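Local coordinates for protein 6-phosphogluconate dehydrogenase NAD-binding (Dyadobacter fermentans, PDB 4GBJ) that probably works as an NAD(P)-dependent oxidoreductase of the 6-phosphogluconate and 3-hydroxyisobutyrate dehydrogenase kind, pairing a Rossmann-type domain with a helical one, at residues B[194-197]-B[201-204]; B[186-191]-B[217-222]; B[23-28]-B[45-50]; B[91-96]-B[109-114]; B[236-241]-B[271-276]. All coordinates share one frame; numbering follows the deposited sequence.

Contact 1. Residues B[194-197]-B[201-204]; sequences MAEK and SRQS
E196 and R202 meet in a salt bridge that spans the turn between two consecutive helices. The glutamate is fully extended, with CG anti to the backbone N and the rest of the chain straight, and this carries OE1 out to the arginine. R202 instead bends at its third torsion (chi3 74°), folding the guanidinium back so that NH1 faces the acid. NH1 donates to E196 OE1 over 2.9 Å with an N-H...O angle of 143°, meeting the oxygen almost head-on while the acceptor is tilted out of the guanidinium plane. Carboxylate and guanidinium planes stand 72° apart and only OE1 meets NH1, a single-bond bridge and not a two-pronged one. The aliphatic part of the arginine adds to it, with R202 CD 3.4 Å from E196 OE1. S201 occupies the N-cap position, and S204 OG donates back to S201 O at 3.0 Å. Further bonds hold the guanidinium: NH1 also donates to T193 OG1, and NH2 to V226 O. Thus R202 ties helix 202-211 both to the end of helix 169-197 and to helix 217-228, while M194 and S204 pack against A176 and F163 of the second subunit.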
# COMPACT_ATOMS: atom_id res chain seq x y z
N MSE B 194 -7.93 -14.70 0.09
CA MSE B 194 -8.90 -14.94 -0.96
C MSE B 194 -8.28 -15.82 -2.05
O MSE B 194 -8.94 -16.73 -2.60
CB MSE B 194 -9.41 -13.61 -1.62
CG MSE B 194 -10.20 -13.84 -2.99
SE MSE B 194 -10.92 -12.12 -3.59
CE MSE B 194 -9.29 -11.28 -4.32
N ALA B 195 -7.04 -15.50 -2.44
CA ALA B 195 -6.32 -16.26 -3.46
C ALA B 195 -6.10 -17.69 -2.96
O ALA B 195 -6.45 -18.66 -3.66
CB ALA B 195 -4.98 -15.57 -3.77
N GLU B 196 -5.63 -17.84 -1.71
CA GLU B 196 -5.36 -19.15 -1.14
C GLU B 196 -6.60 -20.04 -1.15
O GLU B 196 -6.54 -21.20 -1.53
CB GLU B 196 -4.82 -19.01 0.26
CG GLU B 196 -4.50 -20.33 0.92
CD GLU B 196 -3.97 -20.18 2.33
OE1 GLU B 196 -3.92 -19.03 2.84
OE2 GLU B 196 -3.63 -21.22 2.93
N LYS B 197 -7.73 -19.51 -0.76
CA LYS B 197 -8.97 -20.31 -0.74
C LYS B 197 -9.46 -20.59 -2.16
O LYS B 197 -10.25 -21.48 -2.34
CB LYS B 197 -9.98 -19.57 0.12
CG LYS B 197 -9.44 -19.61 1.54
CD LYS B 197 -10.45 -19.65 2.52
CE LYS B 197 -11.21 -20.95 2.62
NZ LYS B 197 -12.37 -20.64 3.45
N SER B 201 -1.43 -20.13 -4.77
CA SER B 201 -0.42 -19.99 -3.72
C SER B 201 -0.25 -18.52 -3.33
O SER B 201 -0.38 -17.62 -4.17
CB SER B 201 0.91 -20.60 -4.16
OG SER B 201 1.64 -19.65 -4.91
N ARG B 202 -0.01 -18.27 -2.03
CA ARG B 202 0.10 -16.92 -1.50
C ARG B 202 1.37 -16.25 -2.08
O ARG B 202 1.41 -15.07 -2.39
CB ARG B 202 0.13 -16.96 0.04
CG ARG B 202 -1.15 -17.49 0.70
CD ARG B 202 -0.90 -17.73 2.18
NE ARG B 202 -0.83 -16.48 2.95
CZ ARG B 202 -1.88 -15.82 3.44
NH1 ARG B 202 -3.11 -16.26 3.23
NH2 ARG B 202 -1.70 -14.71 4.17
N GLN B 203 2.40 -17.05 -2.24
CA GLN B 203 3.68 -16.59 -2.76
C GLN B 203 3.52 -16.10 -4.21
O GLN B 203 4.12 -15.10 -4.57
CB GLN B 203 4.73 -17.74 -2.71
CG GLN B 203 6.16 -17.31 -3.13
CD GLN B 203 6.79 -16.30 -2.18
OE1 GLN B 203 6.41 -16.19 -1.01
NE2 GLN B 203 7.82 -15.59 -2.63
N SER B 204 2.75 -16.82 -5.05
CA SER B 204 2.60 -16.43 -6.48
C SER B 204 1.83 -15.12 -6.65
O SER B 204 2.22 -14.30 -7.48
CB SER B 204 1.96 -17.56 -7.29
OG SER B 204 0.60 -17.76 -6.96

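Contact 2. Residues B[186-191]-B[217-222]; sequences EMMGEA and PIFQNY
M188, a selenomethionine, sets off with CG anti to its own carbonyl carbon and runs straight through its second torsion, which carries selenium to F219; a sharp bend at the third (chi3 -69°) then turns the terminal methyl toward Y222. The first torsion of F219 is of the same kind and swings its ring toward helix 186-191. Selenium reaches the ring at its rim, with M188 SE 3.8 Å from F219 CD1. Measured to the F219 ring centroid, M188 SE stands 5.1 Å away and 76° off the ring normal, an edge-on Met-aromatic contact. M187 adds a second, looser selenium at the same edge, its SE 4.3 Å from F219 CE1. The segments 186-191 and 217-222 of helices 169-197 and 217-228 cross at -52°, with local axes 11.5 Å apart at closest; the first is the long helix around which the all-helical C-terminal domain of this dehydrogenase family is built. At that separation long side chains do the bridging, and M188 and F219 reach toward each other across it. M188 CE lies 4.2 Å from Y222 CB. The Y222 side chain itself leads away, toward I181 and L185 of the long helix, and comes within about 9 Å of the side chain of K174, the predicted active-site lysine. F214 of the second subunit packs against F219, and C183 of that subunit against M187.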
# COMPACT_ATOMS: atom_id res chain seq x y z
N GLU B 186 -2.88 -5.66 6.32
CA GLU B 186 -4.23 -6.16 6.33
C GLU B 186 -4.76 -6.43 4.91
O GLU B 186 -5.37 -7.47 4.69
CB GLU B 186 -5.16 -5.18 7.09
CG GLU B 186 -6.62 -5.52 6.95
CD GLU B 186 -7.04 -6.82 7.57
OE1 GLU B 186 -8.14 -7.29 7.21
OE2 GLU B 186 -6.37 -7.28 8.52
N MSE B 187 -4.58 -5.52 3.95
CA MSE B 187 -5.14 -5.74 2.62
C MSE B 187 -4.44 -6.95 1.95
O MSE B 187 -5.09 -7.69 1.22
CB MSE B 187 -5.05 -4.49 1.74
CG MSE B 187 -3.59 -4.10 1.30
SE MSE B 187 -3.58 -2.50 0.21
CE MSE B 187 -3.66 -1.11 1.51
N MSE B 188 -3.14 -7.17 2.22
CA MSE B 188 -2.43 -8.35 1.72
C MSE B 188 -2.95 -9.65 2.41
O MSE B 188 -3.16 -10.65 1.73
CB MSE B 188 -0.93 -8.22 1.89
CG MSE B 188 -0.35 -7.31 0.85
SE MSE B 188 1.57 -7.16 0.78
CE MSE B 188 2.02 -6.24 2.39
N GLY B 189 -3.20 -9.61 3.70
CA GLY B 189 -3.83 -10.74 4.39
C GLY B 189 -5.15 -11.14 3.75
O GLY B 189 -5.39 -12.30 3.42
N GLU B 190 -6.00 -10.15 3.49
CA GLU B 190 -7.30 -10.37 2.87
C GLU B 190 -7.16 -10.90 1.48
O GLU B 190 -7.80 -11.90 1.12
CB GLU B 190 -8.14 -9.07 2.84
CG GLU B 190 -8.56 -8.63 4.24
CD GLU B 190 -9.47 -7.41 4.29
OE1 GLU B 190 -10.21 -7.21 3.32
OE2 GLU B 190 -9.42 -6.62 5.26
N ALA B 191 -6.35 -10.22 0.68
CA ALA B 191 -6.15 -10.56 -0.73
C ALA B 191 -5.47 -11.90 -0.88
O ALA B 191 -5.95 -12.72 -1.67
CB ALA B 191 -5.33 -9.49 -1.44
N PRO B 217 9.18 -0.64 -0.96
CA PRO B 217 9.82 -1.50 0.05
C PRO B 217 8.89 -2.06 1.11
O PRO B 217 9.06 -3.23 1.47
CB PRO B 217 10.91 -0.61 0.65
CG PRO B 217 10.56 0.82 0.19
CD PRO B 217 9.96 0.61 -1.15
N ILE B 218 7.86 -1.29 1.53
CA ILE B 218 6.87 -1.75 2.52
C ILE B 218 6.19 -3.07 2.05
O ILE B 218 6.23 -4.06 2.75
CB ILE B 218 5.80 -0.63 2.85
CG1 ILE B 218 6.41 0.58 3.61
CG2 ILE B 218 4.59 -1.18 3.66
CD1 ILE B 218 7.24 0.26 4.84
N PHE B 219 5.68 -3.10 0.83
CA PHE B 219 4.97 -4.27 0.29
C PHE B 219 5.85 -5.45 -0.01
O PHE B 219 5.37 -6.57 0.11
CB PHE B 219 4.16 -3.92 -0.98
CG PHE B 219 3.02 -3.02 -0.64
CD1 PHE B 219 1.78 -3.54 -0.36
CD2 PHE B 219 3.18 -1.65 -0.63
CE1 PHE B 219 0.71 -2.71 -0.04
CE2 PHE B 219 2.11 -0.82 -0.27
CZ PHE B 219 0.89 -1.36 0.03
N GLN B 220 7.08 -5.24 -0.41
CA GLN B 220 7.98 -6.34 -0.73
C GLN B 220 8.52 -7.00 0.57
O GLN B 220 8.58 -8.24 0.66
CB GLN B 220 9.11 -5.84 -1.65
CG GLN B 220 8.54 -5.39 -3.03
CD GLN B 220 9.56 -5.10 -4.13
OE1 GLN B 220 9.44 -5.57 -5.30
NE2 GLN B 220 10.50 -4.21 -3.84
N ASN B 221 8.87 -6.18 1.57
CA ASN B 221 9.35 -6.68 2.86
C ASN B 221 8.22 -7.26 3.69
O ASN B 221 8.32 -8.40 4.13
CB ASN B 221 10.03 -5.56 3.65
CG ASN B 221 11.28 -4.94 3.03
OD1 ASN B 221 11.65 -3.81 3.37
ND2 ASN B 221 12.02 -5.65 2.18
N TYR B 222 7.13 -6.52 3.84
CA TYR B 222 6.02 -7.02 4.63
C TYR B 222 5.23 -8.09 3.86
O TYR B 222 4.73 -9.01 4.48
CB TYR B 222 5.13 -5.89 5.15
CG TYR B 222 5.77 -5.10 6.28
CD1 TYR B 222 5.85 -5.63 7.57
CD2 TYR B 222 6.36 -3.87 6.05
CE1 TYR B 222 6.44 -4.91 8.61
CE2 TYR B 222 6.92 -3.13 7.09
CZ TYR B 222 6.93 -3.64 8.38
OH TYR B 222 7.52 -2.93 9.40

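Contact 3. Residues B[23-28]-B[45-50]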
# COMPACT_ATOMS: atom_id res chain seq x y z
N ILE B 23 26.68 6.53 14.77
CA ILE B 23 26.92 7.41 13.63
C ILE B 23 27.33 8.82 14.08
O ILE B 23 28.17 9.45 13.43
CB ILE B 23 25.68 7.44 12.71
CG1 ILE B 23 25.62 6.16 11.90
CG2 ILE B 23 25.66 8.65 11.77
CD1 ILE B 23 24.23 5.75 11.56
N LEU B 24 26.72 9.34 15.17
CA LEU B 24 27.06 10.69 15.62
C LEU B 24 28.46 10.70 16.21
O LEU B 24 29.18 11.67 16.00
CB LEU B 24 25.99 11.21 16.61
CG LEU B 24 24.58 11.34 16.05
CD1 LEU B 24 23.60 11.88 17.12
CD2 LEU B 24 24.55 12.20 14.77
N LEU B 25 28.88 9.60 16.85
CA LEU B 25 30.25 9.47 17.32
C LEU B 25 31.23 9.40 16.12
O LEU B 25 32.17 10.21 16.07
CB LEU B 25 30.40 8.24 18.20
CG LEU B 25 29.76 8.36 19.56
CD1 LEU B 25 29.61 6.98 20.20
CD2 LEU B 25 30.56 9.34 20.47
N GLU B 26 30.97 8.52 15.13
CA GLU B 26 31.76 8.43 13.90
C GLU B 26 31.87 9.79 13.21
O GLU B 26 32.92 10.12 12.68
CB GLU B 26 31.12 7.45 12.88
CG GLU B 26 31.23 5.96 13.17
CD GLU B 26 30.36 5.06 12.29
OE1 GLU B 26 29.47 5.57 11.57
OE2 GLU B 26 30.57 3.82 12.33
N ALA B 27 30.76 10.58 13.19
CA ALA B 27 30.75 11.91 12.55
C ALA B 27 31.47 13.06 13.36
O ALA B 27 31.40 14.22 12.95
CB ALA B 27 29.32 12.31 12.26
N GLY B 28 32.14 12.73 14.47
CA GLY B 28 32.91 13.70 15.25
C GLY B 28 32.21 14.41 16.39
O GLY B 28 32.83 15.27 17.03
N THR B 45 31.08 3.65 24.53
CA THR B 45 32.25 4.16 25.27
C THR B 45 33.55 3.84 24.51
O THR B 45 34.51 4.62 24.58
CB THR B 45 32.31 3.62 26.71
OG1 THR B 45 32.20 2.19 26.73
CG2 THR B 45 31.23 4.21 27.58
N LYS B 46 33.56 2.75 23.72
CA LYS B 46 34.72 2.37 22.92
C LYS B 46 34.87 3.33 21.73
O LYS B 46 35.99 3.56 21.27
CB LYS B 46 34.62 0.90 22.42
CG LYS B 46 34.07 -0.15 23.41
CD LYS B 46 34.68 -0.13 24.83
CE LYS B 46 35.88 -1.04 24.97
NZ LYS B 46 35.49 -2.43 25.37
N LEU B 47 33.73 3.89 21.25
CA LEU B 47 33.71 4.83 20.12
C LEU B 47 33.97 6.30 20.52
O LEU B 47 33.99 7.14 19.63
CB LEU B 47 32.37 4.71 19.35
CG LEU B 47 32.41 3.82 18.12
CD1 LEU B 47 32.68 2.39 18.49
CD2 LEU B 47 31.10 3.93 17.35
N GLY B 48 34.21 6.58 21.81
CA GLY B 48 34.52 7.91 22.30
C GLY B 48 33.51 8.51 23.27
O GLY B 48 33.85 9.47 23.98
N ALA B 49 32.28 7.96 23.35
CA ALA B 49 31.24 8.51 24.24
C ALA B 49 31.55 8.34 25.73
O ALA B 49 32.30 7.46 26.10
CB ALA B 49 29.89 7.84 23.97
N THR B 50 30.90 9.16 26.56
CA THR B 50 30.98 9.09 28.03
C THR B 50 29.59 8.62 28.54
O THR B 50 28.58 8.88 27.89
CB THR B 50 31.44 10.44 28.60
OG1 THR B 50 30.77 11.50 27.90
CG2 THR B 50 32.94 10.64 28.46
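L25 lays its CD2 methyl over one face of the peptide group that joins G48 to A49, 3.6 Å from A49 N. This peptide is the flat surface of the contact, for the side chains that meet are all aliphatic. The same methyl, L25 CD2, is 4.2 Å from G48 C, so the approach is over the plane, close to its nitrogen end. With CG anti to the carbonyl carbon (chi1 -72°), L25 pushes its forked end straight at the opposite segment, and its two branches divide the work. L25 CD1 lies 3.7 Å from L47 CB, whereas L25 CD2 is 3.9 Å from A49 CB; the CD1 branch comes equally near that alanine methyl, which therefore nestles against both arms of the fork.

The backbone around these groups is shaped by two glycines. G48, in positive phi, closes helix 42-46 in a Schellman motif, and G28 does the same for helix 17-26, its N bonded to L25 O at 3.0 Å. Both helices belong to the Rossmann-type N-terminal domain, in which helix 17-26 follows strand 8-11 and its glycine-rich turn. After G48 the chain runs through A49 into strand 50-51, where T50 pairs with L31 and V33 of the neighbouring strand. L31 and L44 also touch both L25 and A49, extending the apolar cluster. No hydrogen bond spans the two segments: their hold is van der Waals contact and the burial of about 207 Å² of surface, so that complementary shape, not bond direction, sets how these chain turns fit together.

Contact 4. Residues B[91-96]-B[109-114]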
# COMPACT_ATOMS: atom_id res chain seq x y z
N GLY B 91 18.23 25.54 25.28
CA GLY B 91 18.46 24.11 25.22
C GLY B 91 17.51 23.52 24.20
O GLY B 91 16.44 24.09 23.95
N VAL B 92 17.92 22.46 23.52
CA VAL B 92 17.10 21.83 22.48
C VAL B 92 16.99 20.33 22.74
O VAL B 92 18.01 19.68 22.93
CB VAL B 92 17.67 22.10 21.06
CG1 VAL B 92 16.82 21.39 20.00
CG2 VAL B 92 17.74 23.59 20.76
N HIS B 93 15.74 19.80 22.75
CA HIS B 93 15.45 18.39 22.93
C HIS B 93 14.90 17.83 21.62
O HIS B 93 13.87 18.30 21.16
CB HIS B 93 14.44 18.18 24.08
CG HIS B 93 13.94 16.76 24.23
ND1 HIS B 93 12.83 16.48 25.02
CD2 HIS B 93 14.44 15.59 23.75
CE1 HIS B 93 12.64 15.17 24.91
NE2 HIS B 93 13.61 14.59 24.18
N VAL B 94 15.63 16.91 21.00
CA VAL B 94 15.23 16.21 19.77
C VAL B 94 14.60 14.90 20.23
O VAL B 94 15.27 13.97 20.67
CB VAL B 94 16.42 16.00 18.81
CG1 VAL B 94 15.94 15.44 17.47
CG2 VAL B 94 17.16 17.31 18.59
N SER B 95 13.30 14.85 20.15
CA SER B 95 12.50 13.79 20.71
C SER B 95 12.10 12.84 19.59
O SER B 95 11.23 13.14 18.77
CB SER B 95 11.31 14.42 21.42
OG SER B 95 10.44 13.47 22.02
N MSE B 96 12.79 11.75 19.49
CA MSE B 96 12.61 10.80 18.37
C MSE B 96 11.69 9.62 18.65
O MSE B 96 11.45 8.82 17.76
CB MSE B 96 13.95 10.29 17.94
CG MSE B 96 14.89 11.45 17.58
SE MSE B 96 16.51 10.84 16.72
CE MSE B 96 17.27 10.02 18.21
N GLN B 109 5.32 22.40 25.65
CA GLN B 109 4.83 23.52 26.46
C GLN B 109 5.74 23.66 27.72
O GLN B 109 6.24 24.74 28.00
CB GLN B 109 3.33 23.32 26.81
CG GLN B 109 2.49 24.60 26.60
CD GLN B 109 2.86 25.71 27.58
OE1 GLN B 109 2.50 25.66 28.78
NE2 GLN B 109 3.51 26.78 27.11
N VAL B 110 6.07 22.55 28.38
CA VAL B 110 6.89 22.55 29.59
C VAL B 110 8.31 23.04 29.27
O VAL B 110 8.89 23.79 30.04
CB VAL B 110 6.91 21.17 30.30
CG1 VAL B 110 7.86 21.16 31.52
CG2 VAL B 110 5.50 20.76 30.72
N HIS B 111 8.85 22.67 28.10
CA HIS B 111 10.18 23.12 27.68
C HIS B 111 10.22 24.64 27.56
O HIS B 111 11.16 25.26 28.01
CB HIS B 111 10.61 22.45 26.36
CG HIS B 111 11.06 21.03 26.50
ND1 HIS B 111 10.23 20.04 27.01
CD2 HIS B 111 12.24 20.45 26.14
CE1 HIS B 111 10.93 18.91 26.96
NE2 HIS B 111 12.12 19.10 26.41
N GLU B 112 9.20 25.24 26.95
CA GLU B 112 9.11 26.72 26.81
C GLU B 112 9.02 27.47 28.13
O GLU B 112 9.33 28.66 28.15
CB GLU B 112 7.90 27.12 25.94
CG GLU B 112 8.02 26.69 24.48
CD GLU B 112 9.26 27.12 23.70
OE1 GLU B 112 9.56 26.46 22.67
OE2 GLU B 112 9.91 28.12 24.08
N TRP B 113 8.60 26.82 29.23
CA TRP B 113 8.58 27.48 30.54
C TRP B 113 9.97 27.88 30.97
O TRP B 113 10.13 28.89 31.67
CB TRP B 113 8.02 26.56 31.63
CG TRP B 113 6.63 26.03 31.45
CD1 TRP B 113 5.68 26.46 30.57
CD2 TRP B 113 6.00 25.08 32.30
NE1 TRP B 113 4.55 25.67 30.69
CE2 TRP B 113 4.70 24.85 31.78
CE3 TRP B 113 6.43 24.34 33.41
CZ2 TRP B 113 3.83 23.91 32.34
CZ3 TRP B 113 5.57 23.41 33.97
CH2 TRP B 113 4.28 23.20 33.43
N TYR B 114 10.97 27.05 30.61
CA TYR B 114 12.38 27.26 30.95
C TYR B 114 13.22 27.83 29.78
O TYR B 114 14.44 27.86 29.89
CB TYR B 114 12.96 25.91 31.40
CG TYR B 114 12.20 25.40 32.60
CD1 TYR B 114 12.24 26.09 33.81
CD2 TYR B 114 11.33 24.33 32.49
CE1 TYR B 114 11.41 25.73 34.86
CE2 TYR B 114 10.59 23.89 33.57
CZ TYR B 114 10.61 24.61 34.76
OH TYR B 114 9.86 24.24 35.84
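H93 ND1 and H111 NE2 are joined by a 3.0 Å hydrogen bond, with an angle of 147° at the hydrogen; either nitrogen could be the donor. The other ring nitrogens are engaged too: H93 NE2 bonds to S67 OG, and H111 ND1 to the backbone oxygen of L107. Each imidazole is therefore held at two points, which limits its freedom to turn. H93 has its CG anti to the backbone N (chi1 172°), sending the ring from the strand toward the helix, while H111 comes to meet it from the helix with CG anti to its carbonyl carbon. The rings meet rim to rim, neither over the face of the other, with their planes 21° apart and H93 and H111 centroids separated by 5.2 Å. Beside the bond, H93 CB comes within 3.4 Å of H111 NE2.

Strand 92-95, helix 101-113 and strand 117-124 form one beta-alpha-beta crossover of the Rossmann-type domain, and the histidine pair fastens its first strand to its helix through a polar link in a buried interior. Y118, from the second strand, meets both imidazoles edge-to-face, while its hydroxyl is hydrogen-bonded to S95 OG. F79 stacks on H93, and S95 CB lies 3.5 Å above one face of the H93 ring, offset toward its rim. On the same helix, W113 NE1 donates to Q109 OE1 at 2.8 Å, from above the amide carbonyl plane, and V110 CA sits 3.7 Å over the centre of the indole of W113.

Contact 5. Residues B[236-241]-B[271-276]; sequences FRFPLG and SGLAKG
P239, near the beginning of helix 238-254, comes alongside L273 in the last turn of helix 260-274, their CA atoms 7.7 Å apart. This is a helix-helix contact within the all-helical C-terminal domain, and the chain leaves helix 260-274 through a Schellman motif with G276, in positive phi, as its C-prime residue; G276 N bonds to L273 O at 3.1 Å. F238 and L273 carry the contact about equally. CG of F238 lies anti to the backbone N (chi1 -167°), which carries the ring out to the other helix, where it slides past L273, whose side chain runs the opposite way. The two overlap at F238 CD2 and L273 CD2, 4.0 Å apart. L273 CD2 also lies 4.2 Å from P239 CG, so the branch is shared by the phenyl ring and the pyrrolidine. Around them, F269 meets the F238 ring edge-to-face, A284 touches it from a loop, and L242 and E278 touch L273. The far end of the ring settles on backbone: F238 CE2 is 3.7 Å from L273 N, and where G272 has no side chain to interpose, F238 CZ comes to 3.7 Å from G272 CA.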
# COMPACT_ATOMS: atom_id res chain seq x y z
N PHE B 236 9.12 -6.15 15.52
CA PHE B 236 8.35 -5.27 16.41
C PHE B 236 7.30 -6.16 17.12
O PHE B 236 6.49 -6.80 16.44
CB PHE B 236 7.71 -4.17 15.53
CG PHE B 236 7.22 -2.93 16.24
CD1 PHE B 236 8.09 -2.13 16.97
CD2 PHE B 236 5.90 -2.49 16.08
CE1 PHE B 236 7.64 -0.97 17.59
CE2 PHE B 236 5.46 -1.31 16.68
CZ PHE B 236 6.34 -0.56 17.43
N ARG B 237 7.34 -6.26 18.46
CA ARG B 237 6.46 -7.20 19.18
C ARG B 237 5.00 -6.86 19.02
O ARG B 237 4.64 -5.70 18.96
CB ARG B 237 6.82 -7.32 20.68
CG ARG B 237 6.56 -8.73 21.18
CD ARG B 237 7.38 -9.09 22.40
NE ARG B 237 6.72 -10.16 23.16
CZ ARG B 237 5.69 -9.99 23.98
NH1 ARG B 237 5.20 -8.78 24.20
NH2 ARG B 237 5.16 -11.02 24.62
N PHE B 238 4.16 -7.90 18.91
CA PHE B 238 2.73 -7.77 18.56
C PHE B 238 1.95 -6.76 19.40
O PHE B 238 1.27 -5.89 18.83
CB PHE B 238 2.05 -9.15 18.61
CG PHE B 238 0.69 -9.29 18.02
CD1 PHE B 238 0.54 -9.57 16.66
CD2 PHE B 238 -0.45 -9.33 18.83
CE1 PHE B 238 -0.72 -9.71 16.09
CE2 PHE B 238 -1.71 -9.52 18.27
CZ PHE B 238 -1.84 -9.69 16.89
N PRO B 239 2.05 -6.78 20.72
CA PRO B 239 1.29 -5.81 21.52
C PRO B 239 1.65 -4.37 21.17
O PRO B 239 0.82 -3.48 21.35
CB PRO B 239 1.65 -6.16 22.97
CG PRO B 239 2.15 -7.55 22.92
CD PRO B 239 2.84 -7.68 21.59
N LEU B 240 2.88 -4.13 20.65
CA LEU B 240 3.28 -2.77 20.29
C LEU B 240 2.48 -2.24 19.07
O LEU B 240 2.28 -1.05 18.97
CB LEU B 240 4.80 -2.67 20.07
CG LEU B 240 5.61 -3.04 21.28
CD1 LEU B 240 7.09 -3.04 20.97
CD2 LEU B 240 5.31 -2.14 22.48
N GLY B 241 1.94 -3.12 18.23
CA GLY B 241 1.11 -2.68 17.12
C GLY B 241 -0.19 -2.09 17.59
O GLY B 241 -0.68 -1.09 17.03
N SER B 271 -7.98 -9.44 18.84
CA SER B 271 -8.28 -10.84 18.54
C SER B 271 -7.01 -11.69 18.54
O SER B 271 -7.03 -12.81 19.07
CB SER B 271 -9.03 -10.99 17.22
OG SER B 271 -9.45 -12.33 17.08
N GLY B 272 -5.90 -11.16 18.01
CA GLY B 272 -4.65 -11.88 18.03
C GLY B 272 -4.14 -12.14 19.44
O GLY B 272 -3.55 -13.19 19.71
N LEU B 273 -4.32 -11.17 20.34
CA LEU B 273 -3.96 -11.37 21.74
C LEU B 273 -4.89 -12.43 22.37
O LEU B 273 -4.44 -13.26 23.17
CB LEU B 273 -4.03 -10.06 22.50
CG LEU B 273 -2.90 -9.06 22.21
CD1 LEU B 273 -3.23 -7.72 22.86
CD2 LEU B 273 -1.52 -9.60 22.67
N ALA B 274 -6.16 -12.46 22.01
CA ALA B 274 -7.07 -13.52 22.51
C ALA B 274 -6.57 -14.89 22.03
O ALA B 274 -6.78 -15.88 22.72
CB ALA B 274 -8.51 -13.30 22.02
N LYS B 275 -5.87 -14.93 20.87
CA LYS B 275 -5.30 -16.15 20.29
C LYS B 275 -3.86 -16.48 20.71
O LYS B 275 -3.31 -17.45 20.22
CB LYS B 275 -5.38 -16.05 18.78
CG LYS B 275 -6.86 -16.07 18.33
CD LYS B 275 -7.00 -16.11 16.86
CE LYS B 275 -8.40 -16.58 16.48
NZ LYS B 275 -9.43 -15.64 16.94
N GLY B 276 -3.29 -15.75 21.66
CA GLY B 276 -1.97 -16.06 22.18
C GLY B 276 -0.84 -15.70 21.23
O GLY B 276 0.24 -16.28 21.31

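In the fold
The five contacts fall into two groups that mirror the two-domain build. Contacts 3 and 4, with centres about 24 Å apart, belong to the Rossmann-type domain; contacts 1, 2 and 5 belong to the helical one. Contacts 1 and 2 share helix 169-197, lie about 13 Å apart by centres and both touch the second subunit, which contacts 3, 4 and 5 do not. Contact 5 sits about 18 Å from contact 2 between centres, with nearest atoms about 6 Å apart. Contacts 1 and 4 are the most widely separated, about 50 Å between centres. The Y222 side chain of contact 2 is about 9 Å from that of K174, the predicted active-site residue on the same long helix, while the other four contacts lie away from it and from the sodium site.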